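Local coordinates for protein Tni2 (Pseudomonas fluorescens, PDB 6B12) that probably acts as the immunity protein that binds and neutralises the toxin Tne2, a type VI secretion effector, protecting the producing bacterium from self-intoxication, at residues L55-L68 with Y108-F122. Numbering follows the deposited sequence.
Sequences LAIVVPDRQHLAIL and YSWFEQFPQVSPSIF
Phe111 drives its ring into a hollow lined by Leu55, Ile57, Ala66 and Leu68 of the hairpin 55-68. Ile57 CG1 stands above one face, 3.9 Å from the centroid and only 4° off the normal, hence a CH-pi contact. With chi1 at 57°, that CG1 sits between backbone N and carbonyl carbon and faces the ring; CG2 and CD1 also touch it, nearest Phe111 CD2 and CD1. Leu55 O lies in the ring plane, 3.5 Å from Phe111 CE2, marking an edge approach. Phe122 fills the neighbouring hollow: Ala66 CB lies over one face, displaced toward the rim, a CH-pi contact 3.8 Å from the centroid, while Val59 CG2 comes obliquely to Phe122 CD1. At one end Leu68 CD1 fits against Tyr108 CB at 3.7 Å; at the other, the prolines of two type I turns meet, Pro60 CB to Pro119 CB 4.0 Å. Asp61 OD1 accepts from Gln63 N, forming an Asx turn, while Asp61 OD2 accepts from His64 ND1 (2.8 Å). Leu80 and Val82 of strand 78-84 extend the floor under Phe111 and Phe122. The axes of strand segments 55-58 and 108-112 approach to 8.1 Å, directions 31° apart: two antiparallel sheets packed face to face through apolar side chains.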
ATOM      1  N   LEU C  55      -7.715   7.515   3.045  1.00 14.14           N
ATOM      2  CA  LEU C  55      -6.630   7.615   2.085  1.00 16.03           C
ATOM      3  C   LEU C  55      -7.283   8.078   0.800  1.00 16.31           C
ATOM      4  O   LEU C  55      -8.210   7.421   0.323  1.00 19.37           O
ATOM      5  CB  LEU C  55      -5.931   6.257   1.926  1.00 20.91           C
ATOM      6  CG  LEU C  55      -4.622   6.133   1.167  1.00 23.50           C
ATOM      7  CD1 LEU C  55      -3.491   6.975   1.810  1.00 25.80           C
ATOM      8  CD2 LEU C  55      -4.237   4.662   1.138  1.00 21.94           C
ATOM      9  N   ALA C  56      -6.828   9.216   0.261  1.00 12.87           N
ATOM     10  CA  ALA C  56      -7.497   9.821  -0.894  1.00 13.56           C
ATOM     11  C   ALA C  56      -6.492  10.091  -1.995  1.00 12.62           C
ATOM     12  O   ALA C  56      -5.380  10.563  -1.723  1.00 16.09           O
ATOM     13  CB  ALA C  56      -8.184  11.158  -0.522  1.00 12.82           C
ATOM     14  N   ILE C  57      -6.887   9.801  -3.239  1.00 13.55           N
ATOM     15  CA  ILE C  57      -6.103  10.189  -4.406  1.00 12.77           C
ATOM     16  C   ILE C  57      -7.036  10.852  -5.405  1.00 14.85           C
ATOM     17  O   ILE C  57      -8.249  10.624  -5.410  1.00 14.15           O
ATOM     18  CB  ILE C  57      -5.369   9.004  -5.086  1.00 14.84           C
ATOM     19  CG1 ILE C  57      -6.373   7.915  -5.480  1.00 16.46           C
ATOM     20  CG2 ILE C  57      -4.262   8.449  -4.166  1.00 20.27           C
ATOM     21  CD1 ILE C  57      -5.868   6.978  -6.571  1.00 27.22           C
ATOM     22  N   VAL C  58      -6.473  11.711  -6.228  1.00 12.51           N
ATOM     23  CA  VAL C  58      -7.200  12.216  -7.386  1.00 12.90           C
ATOM     24  C   VAL C  58      -6.916  11.273  -8.550  1.00 12.00           C
ATOM     25  O   VAL C  58      -5.756  11.024  -8.886  1.00 15.80           O
ATOM     26  CB  VAL C  58      -6.789  13.656  -7.716  1.00 14.95           C
ATOM     27  CG1 VAL C  58      -7.454  14.104  -9.010  1.00 16.16           C
ATOM     28  CG2 VAL C  58      -7.159  14.612  -6.541  1.00 15.89           C
ATOM     29  N   VAL C  59      -7.969  10.710  -9.130  1.00 14.44           N
ATOM     30  CA  VAL C  59      -7.799   9.842 -10.301  1.00 14.70           C
ATOM     31  C   VAL C  59      -7.199  10.676 -11.426  1.00 14.97           C
ATOM     32  O   VAL C  59      -7.486  11.885 -11.511  1.00 15.46           O
ATOM     33  CB  VAL C  59      -9.160   9.241 -10.695  1.00 16.06           C
ATOM     34  CG1 VAL C  59      -9.062   8.320 -11.919  1.00 15.05           C
ATOM     35  CG2 VAL C  59      -9.772   8.487  -9.472  1.00 12.54           C
ATOM     36  N   PRO C  60      -6.318  10.137 -12.278  1.00 19.19           N
ATOM     37  CA  PRO C  60      -5.628  11.013 -13.240  1.00 17.62           C
ATOM     38  C   PRO C  60      -6.545  11.699 -14.245  1.00 18.14           C
ATOM     39  O   PRO C  60      -6.095  12.672 -14.871  1.00 18.72           O
ATOM     40  CB  PRO C  60      -4.624  10.071 -13.919  1.00 17.06           C
ATOM     41  CG  PRO C  60      -4.337   9.048 -12.823  1.00 19.07           C
ATOM     42  CD  PRO C  60      -5.696   8.809 -12.224  1.00 16.55           C
ATOM     43  N   ASP C  61      -7.821  11.313 -14.343  1.00 16.68           N
ATOM     44  CA  ASP C  61      -8.750  12.062 -15.181  1.00 19.30           C
ATOM     45  C   ASP C  61      -9.153  13.404 -14.563  1.00 18.36           C
ATOM     46  O   ASP C  61      -9.848  14.177 -15.223  1.00 17.47           O
ATOM     47  CB  ASP C  61      -9.995  11.206 -15.518  1.00 14.91           C
ATOM     48  CG  ASP C  61     -10.846  10.844 -14.298  1.00 15.32           C
ATOM     49  OD1 ASP C  61     -10.674  11.425 -13.213  1.00 15.71           O
ATOM     50  OD2 ASP C  61     -11.700   9.947 -14.442  1.00 17.51           O
ATOM     51  N   ARG C  62      -8.706  13.677 -13.332  1.00 14.51           N
ATOM     52  CA  ARG C  62      -8.974  14.926 -12.605  1.00 15.05           C
ATOM     53  C   ARG C  62     -10.460  15.209 -12.466  1.00 18.05           C
ATOM     54  O   ARG C  62     -10.872  16.367 -12.325  1.00 16.17           O
ATOM     55  CB  ARG C  62      -8.275  16.129 -13.243  1.00 15.58           C
ATOM     56  CG  ARG C  62      -6.807  15.936 -13.511  1.00 22.51           C
ATOM     57  CD  ARG C  62      -6.032  15.692 -12.270  1.00 30.39           C
ATOM     58  NE  ARG C  62      -6.113  16.813 -11.328  1.00 33.05           N
ATOM     59  CZ  ARG C  62      -5.459  16.836 -10.172  1.00 30.26           C
ATOM     60  NH1 ARG C  62      -4.675  15.812  -9.846  1.00 26.84           N
ATOM     61  NH2 ARG C  62      -5.591  17.871  -9.340  1.00 24.47           N
ATOM     62  N   GLN C  63     -11.293  14.165 -12.456  1.00 13.58           N
ATOM     63  CA  GLN C  63     -12.716  14.404 -12.246  1.00 14.11           C
ATOM     64  C   GLN C  63     -13.339  13.320 -11.385  1.00 17.08           C
ATOM     65  O   GLN C  63     -14.574  13.261 -11.264  1.00 14.49           O
ATOM     66  CB  GLN C  63     -13.444  14.546 -13.597  1.00 19.29           C
ATOM     67  CG  GLN C  63     -13.270  13.382 -14.590  1.00 14.93           C
ATOM     68  CD  GLN C  63     -13.548  13.873 -16.003  1.00 16.67           C
ATOM     69  OE1 GLN C  63     -14.706  14.003 -16.408  1.00 18.70           O
ATOM     70  NE2 GLN C  63     -12.495  14.183 -16.734  1.00 16.18           N
ATOM     71  N   HIS C  64     -12.514  12.472 -10.790  1.00 14.50           N
ATOM     72  CA  HIS C  64     -12.932  11.560  -9.742  1.00 15.12           C
ATOM     73  C   HIS C  64     -11.870  11.537  -8.667  1.00 14.18           C
ATOM     74  O   HIS C  64     -10.682  11.775  -8.921  1.00 14.39           O
ATOM     75  CB  HIS C  64     -13.138  10.138 -10.294  1.00 13.65           C
ATOM     76  CG  HIS C  64     -14.184  10.059 -11.349  1.00 13.31           C
ATOM     77  ND1 HIS C  64     -13.894  10.121 -12.696  1.00 12.51           N
ATOM     78  CD2 HIS C  64     -15.527   9.920 -11.254  1.00 13.96           C
ATOM     79  CE1 HIS C  64     -15.013  10.004 -13.385  1.00 17.64           C
ATOM     80  NE2 HIS C  64     -16.020   9.896 -12.538  1.00 15.63           N
ATOM     81  N   LEU C  65     -12.306  11.202  -7.459  1.00 15.29           N
ATOM     82  CA  LEU C  65     -11.396  10.870  -6.380  1.00 13.76           C
ATOM     83  C   LEU C  65     -11.644   9.422  -5.983  1.00 15.14           C
ATOM     84  O   LEU C  65     -12.779   8.937  -6.036  1.00 17.04           O
ATOM     85  CB  LEU C  65     -11.611  11.783  -5.172  1.00 12.87           C
ATOM     86  CG  LEU C  65     -11.342  13.265  -5.534  1.00 16.66           C
ATOM     87  CD1 LEU C  65     -12.682  13.964  -5.726  1.00 17.34           C
ATOM     88  CD2 LEU C  65     -10.518  13.926  -4.458  1.00 20.38           C
ATOM     89  N   ALA C  66     -10.583   8.722  -5.632  1.00 12.57           N
ATOM     90  CA  ALA C  66     -10.726   7.414  -5.010  1.00 11.88           C
ATOM     91  C   ALA C  66     -10.433   7.602  -3.531  1.00 12.62           C
ATOM     92  O   ALA C  66      -9.397   8.169  -3.171  1.00 14.66           O
ATOM     93  CB  ALA C  66      -9.783   6.388  -5.626  1.00 13.18           C
ATOM     94  N   ILE C  67     -11.339   7.122  -2.684  1.00 14.93           N
ATOM     95  CA  ILE C  67     -11.277   7.381  -1.256  1.00 13.49           C
ATOM     96  C   ILE C  67     -11.323   6.039  -0.555  1.00 13.46           C
ATOM     97  O   ILE C  67     -12.334   5.345  -0.650  1.00 15.41           O
ATOM     98  CB  ILE C  67     -12.459   8.241  -0.773  1.00 14.54           C
ATOM     99  CG1 ILE C  67     -12.625   9.537  -1.588  1.00 19.35           C
ATOM    100  CG2 ILE C  67     -12.294   8.509   0.719  1.00 15.63           C
ATOM    101  CD1 ILE C  67     -11.532  10.478  -1.396  1.00 19.88           C
ATOM    102  N   LEU C  68     -10.268   5.696   0.177  1.00 11.86           N
ATOM    103  CA  LEU C  68     -10.273   4.500   1.020  1.00 11.44           C
ATOM    104  C   LEU C  68     -10.619   4.953   2.434  1.00 15.74           C
ATOM    105  O   LEU C  68      -9.836   5.661   3.074  1.00 16.76           O
ATOM    106  CB  LEU C  68      -8.923   3.807   0.958  1.00 15.24           C
ATOM    107  CG  LEU C  68      -8.863   2.488   1.712  1.00 13.48           C
ATOM    108  CD1 LEU C  68      -9.909   1.486   1.199  1.00 14.06           C
ATOM    109  CD2 LEU C  68      -7.455   1.959   1.554  1.00 18.18           C
ATOM    110  N   TYR C 108      -9.352  -3.470   0.687  1.00 18.28           N
ATOM    111  CA  TYR C 108      -8.464  -2.548  -0.012  1.00 17.63           C
ATOM    112  C   TYR C 108      -7.534  -1.860   0.986  1.00 17.64           C
ATOM    113  O   TYR C 108      -7.955  -1.471   2.082  1.00 17.33           O
ATOM    114  CB  TYR C 108      -9.279  -1.519  -0.788  1.00 16.14           C
ATOM    115  CG  TYR C 108      -9.953  -2.125  -2.000  1.00 17.03           C
ATOM    116  CD1 TYR C 108      -9.199  -2.558  -3.089  1.00 19.74           C
ATOM    117  CD2 TYR C 108     -11.328  -2.288  -2.048  1.00 14.34           C
ATOM    118  CE1 TYR C 108      -9.811  -3.125  -4.224  1.00 17.50           C
ATOM    119  CE2 TYR C 108     -11.963  -2.854  -3.198  1.00 17.63           C
ATOM    120  CZ  TYR C 108     -11.179  -3.259  -4.268  1.00 17.79           C
ATOM    121  OH  TYR C 108     -11.757  -3.817  -5.389  1.00 19.06           O
ATOM    122  N   SER C 109      -6.256  -1.721   0.602  1.00 14.58           N
ATOM    123  CA  SER C 109      -5.187  -1.413   1.539  1.00 16.26           C
ATOM    124  C   SER C 109      -4.393  -0.167   1.197  1.00 19.47           C
ATOM    125  O   SER C 109      -4.051   0.570   2.111  1.00 14.92           O
ATOM    126  CB  SER C 109      -4.240  -2.604   1.677  1.00 22.20           C
ATOM    127  OG  SER C 109      -4.988  -3.704   2.167  1.00 27.22           O
ATOM    128  N   TRP C 110      -4.095   0.100  -0.080  1.00 16.38           N
ATOM    129  CA  TRP C 110      -3.384   1.328  -0.443  1.00 14.01           C
ATOM    130  C   TRP C 110      -3.438   1.469  -1.959  1.00 15.14           C
ATOM    131  O   TRP C 110      -3.855   0.548  -2.662  1.00 16.47           O
ATOM    132  CB  TRP C 110      -1.934   1.334   0.062  1.00 14.85           C
ATOM    133  CG  TRP C 110      -0.937   0.379  -0.603  1.00 16.60           C
ATOM    134  CD1 TRP C 110      -0.220   0.599  -1.746  1.00 17.44           C
ATOM    135  CD2 TRP C 110      -0.529  -0.908  -0.120  1.00 16.46           C
ATOM    136  NE1 TRP C 110       0.589  -0.476  -2.021  1.00 16.27           N
ATOM    137  CE2 TRP C 110       0.429  -1.411  -1.026  1.00 19.59           C
ATOM    138  CE3 TRP C 110      -0.877  -1.680   0.989  1.00 20.45           C
ATOM    139  CZ2 TRP C 110       1.021  -2.657  -0.867  1.00 23.19           C
ATOM    140  CZ3 TRP C 110      -0.273  -2.915   1.156  1.00 22.80           C
ATOM    141  CH2 TRP C 110       0.658  -3.393   0.232  1.00 22.45           C
ATOM    142  N   PHE C 111      -2.998   2.626  -2.458  1.00 14.52           N
ATOM    143  CA  PHE C 111      -3.061   2.927  -3.888  1.00 11.80           C
ATOM    144  C   PHE C 111      -1.672   2.865  -4.506  1.00 15.52           C
ATOM    145  O   PHE C 111      -0.672   3.157  -3.848  1.00 19.28           O
ATOM    146  CB  PHE C 111      -3.633   4.333  -4.146  1.00 13.58           C
ATOM    147  CG  PHE C 111      -5.046   4.514  -3.688  1.00 15.54           C
ATOM    148  CD1 PHE C 111      -6.101   3.966  -4.406  1.00 13.65           C
ATOM    149  CD2 PHE C 111      -5.326   5.229  -2.523  1.00 16.73           C
ATOM    150  CE1 PHE C 111      -7.414   4.125  -3.977  1.00 15.88           C
ATOM    151  CE2 PHE C 111      -6.629   5.396  -2.096  1.00 17.44           C
ATOM    152  CZ  PHE C 111      -7.680   4.860  -2.818  1.00 19.20           C
ATOM    153  N   GLU C 112      -1.617   2.498  -5.787  1.00 16.73           N
ATOM    154  CA  GLU C 112      -0.403   2.646  -6.583  1.00 20.21           C
ATOM    155  C   GLU C 112      -0.789   3.197  -7.938  1.00 20.64           C
ATOM    156  O   GLU C 112      -1.953   3.155  -8.333  1.00 20.17           O
ATOM    157  CB  GLU C 112       0.348   1.322  -6.781  1.00 18.86           C
ATOM    158  CG  GLU C 112       0.830   0.672  -5.501  1.00 19.36           C
ATOM    159  CD  GLU C 112       2.046   1.361  -4.886  1.00 19.60           C
ATOM    160  OE1 GLU C 112       2.629   2.289  -5.502  1.00 21.87           O
ATOM    161  OE2 GLU C 112       2.398   0.962  -3.764  1.00 22.59           O
ATOM    162  N   GLN C 113       0.199   3.706  -8.664  1.00 22.59           N
ATOM    163  CA  GLN C 113      -0.038   4.231 -10.000  1.00 21.35           C
ATOM    164  C   GLN C 113       0.834   3.468 -10.985  1.00 20.26           C
ATOM    165  O   GLN C 113       2.056   3.404 -10.814  1.00 23.89           O
ATOM    166  CB  GLN C 113       0.253   5.735 -10.058  1.00 26.04           C
ATOM    167  CG  GLN C 113      -0.574   6.441 -11.112  1.00 39.89           C
ATOM    168  CD  GLN C 113      -0.254   7.914 -11.240  1.00 43.70           C
ATOM    169  OE1 GLN C 113       0.263   8.539 -10.307  1.00 43.44           O
ATOM    170  NE2 GLN C 113      -0.555   8.481 -12.410  1.00 42.75           N
ATOM    171  N   PHE C 114       0.205   2.886 -11.997  1.00 19.86           N
ATOM    172  CA  PHE C 114       0.887   2.221 -13.096  1.00 18.00           C
ATOM    173  C   PHE C 114       0.528   2.900 -14.414  1.00 20.83           C
ATOM    174  O   PHE C 114      -0.451   3.646 -14.486  1.00 24.69           O
ATOM    175  CB  PHE C 114       0.504   0.733 -13.157  1.00 18.25           C
ATOM    176  CG  PHE C 114       0.969  -0.059 -11.967  1.00 19.77           C
ATOM    177  CD1 PHE C 114       2.240  -0.593 -11.934  1.00 26.08           C
ATOM    178  CD2 PHE C 114       0.131  -0.256 -10.884  1.00 18.13           C
ATOM    179  CE1 PHE C 114       2.678  -1.327 -10.823  1.00 30.87           C
ATOM    180  CE2 PHE C 114       0.556  -0.976  -9.753  1.00 20.18           C
ATOM    181  CZ  PHE C 114       1.836  -1.517  -9.739  1.00 25.26           C
ATOM    182  N   PRO C 115       1.302   2.671 -15.471  1.00 25.36           N
ATOM    183  CA  PRO C 115       0.899   3.174 -16.792  1.00 27.64           C
ATOM    184  C   PRO C 115      -0.456   2.621 -17.205  1.00 24.98           C
ATOM    185  O   PRO C 115      -0.757   1.443 -16.993  1.00 26.71           O
ATOM    186  CB  PRO C 115       2.016   2.685 -17.726  1.00 36.22           C
ATOM    187  CG  PRO C 115       2.983   1.915 -16.877  1.00 37.33           C
ATOM    188  CD  PRO C 115       2.687   2.169 -15.447  1.00 31.25           C
ATOM    189  N   GLN C 116      -1.289   3.493 -17.778  1.00 23.33           N
ATOM    190  CA  GLN C 116      -2.635   3.104 -18.172  1.00 23.47           C
ATOM    191  C   GLN C 116      -2.961   3.692 -19.535  1.00 26.01           C
ATOM    192  O   GLN C 116      -2.418   4.720 -19.934  1.00 25.25           O
ATOM    193  CB  GLN C 116      -3.692   3.567 -17.154  1.00 21.74           C
ATOM    194  CG  GLN C 116      -3.493   3.062 -15.738  1.00 22.61           C
ATOM    195  CD  GLN C 116      -3.744   1.564 -15.611  1.00 22.40           C
ATOM    196  OE1 GLN C 116      -4.242   0.922 -16.545  1.00 25.84           O
ATOM    197  NE2 GLN C 116      -3.410   1.005 -14.454  1.00 19.98           N
ATOM    198  N   VAL C 117      -3.888   3.034 -20.238  1.00 30.57           N
ATOM    199  CA  VAL C 117      -4.349   3.552 -21.524  1.00 32.15           C
ATOM    200  C   VAL C 117      -5.398   4.638 -21.350  1.00 28.31           C
ATOM    201  O   VAL C 117      -5.754   5.308 -22.322  1.00 30.82           O
ATOM    202  CB  VAL C 117      -4.901   2.407 -22.399  1.00 35.84           C
ATOM    203  CG1 VAL C 117      -3.989   1.176 -22.319  1.00 37.83           C
ATOM    204  CG2 VAL C 117      -6.309   2.035 -21.964  1.00 33.88           C
ATOM    205  N   SER C 118      -5.897   4.844 -20.134  1.00 19.27           N
ATOM    206  CA  SER C 118      -6.879   5.853 -19.870  1.00 19.15           C
ATOM    207  C   SER C 118      -6.596   6.492 -18.520  1.00 18.32           C
ATOM    208  O   SER C 118      -6.378   5.769 -17.526  1.00 16.05           O
ATOM    209  CB  SER C 118      -8.289   5.264 -19.859  1.00 20.12           C
ATOM    210  OG  SER C 118      -9.178   6.200 -19.293  1.00 18.20           O
ATOM    211  N   PRO C 119      -6.640   7.823 -18.441  1.00 15.05           N
ATOM    212  CA  PRO C 119      -6.481   8.489 -17.136  1.00 17.47           C
ATOM    213  C   PRO C 119      -7.594   8.170 -16.165  1.00 14.72           C
ATOM    214  O   PRO C 119      -7.474   8.503 -14.971  1.00 16.31           O
ATOM    215  CB  PRO C 119      -6.492   9.986 -17.497  1.00 16.58           C
ATOM    216  CG  PRO C 119      -6.101  10.032 -18.918  1.00 21.88           C
ATOM    217  CD  PRO C 119      -6.745   8.803 -19.537  1.00 15.39           C
ATOM    218  N   SER C 120      -8.688   7.565 -16.629  1.00 14.95           N
ATOM    219  CA  SER C 120      -9.777   7.234 -15.721  1.00 14.25           C
ATOM    220  C   SER C 120      -9.467   6.020 -14.843  1.00 13.93           C
ATOM    221  O   SER C 120     -10.210   5.772 -13.894  1.00 16.52           O
ATOM    222  CB  SER C 120     -11.059   6.952 -16.501  1.00 13.18           C
ATOM    223  OG  SER C 120     -10.916   5.765 -17.285  1.00 17.13           O
ATOM    224  N   ILE C 121      -8.382   5.296 -15.109  1.00 12.47           N
ATOM    225  CA  ILE C 121      -8.060   4.068 -14.370  1.00 13.83           C
ATOM    226  C   ILE C 121      -7.138   4.401 -13.211  1.00 16.66           C
ATOM    227  O   ILE C 121      -6.125   5.081 -13.394  1.00 17.80           O
ATOM    228  CB  ILE C 121      -7.403   3.024 -15.290  1.00 15.74           C
ATOM    229  CG1 ILE C 121      -8.366   2.626 -16.412  1.00 21.02           C
ATOM    230  CG2 ILE C 121      -7.017   1.772 -14.485  1.00 18.42           C
ATOM    231  CD1 ILE C 121      -7.718   1.780 -17.545  1.00 19.14           C
ATOM    232  N   PHE C 122      -7.465   3.879 -12.020  1.00 14.96           N
ATOM    233  CA  PHE C 122      -6.557   3.918 -10.883  1.00 12.46           C
ATOM    234  C   PHE C 122      -6.394   2.497 -10.354  1.00 15.33           C
ATOM    235  O   PHE C 122      -7.110   1.571 -10.756  1.00 14.75           O
ATOM    236  CB  PHE C 122      -7.058   4.872  -9.784  1.00 13.68           C
ATOM    237  CG  PHE C 122      -8.326   4.410  -9.120  1.00 13.28           C
ATOM    238  CD1 PHE C 122      -9.567   4.690  -9.679  1.00 13.90           C
ATOM    239  CD2 PHE C 122      -8.269   3.709  -7.916  1.00 12.56           C
ATOM    240  CE1 PHE C 122     -10.736   4.272  -9.065  1.00 13.61           C
ATOM    241  CE2 PHE C 122      -9.443   3.261  -7.287  1.00 17.98           C
ATOM    242  CZ  PHE C 122     -10.671   3.546  -7.840  1.00 13.24           C
TER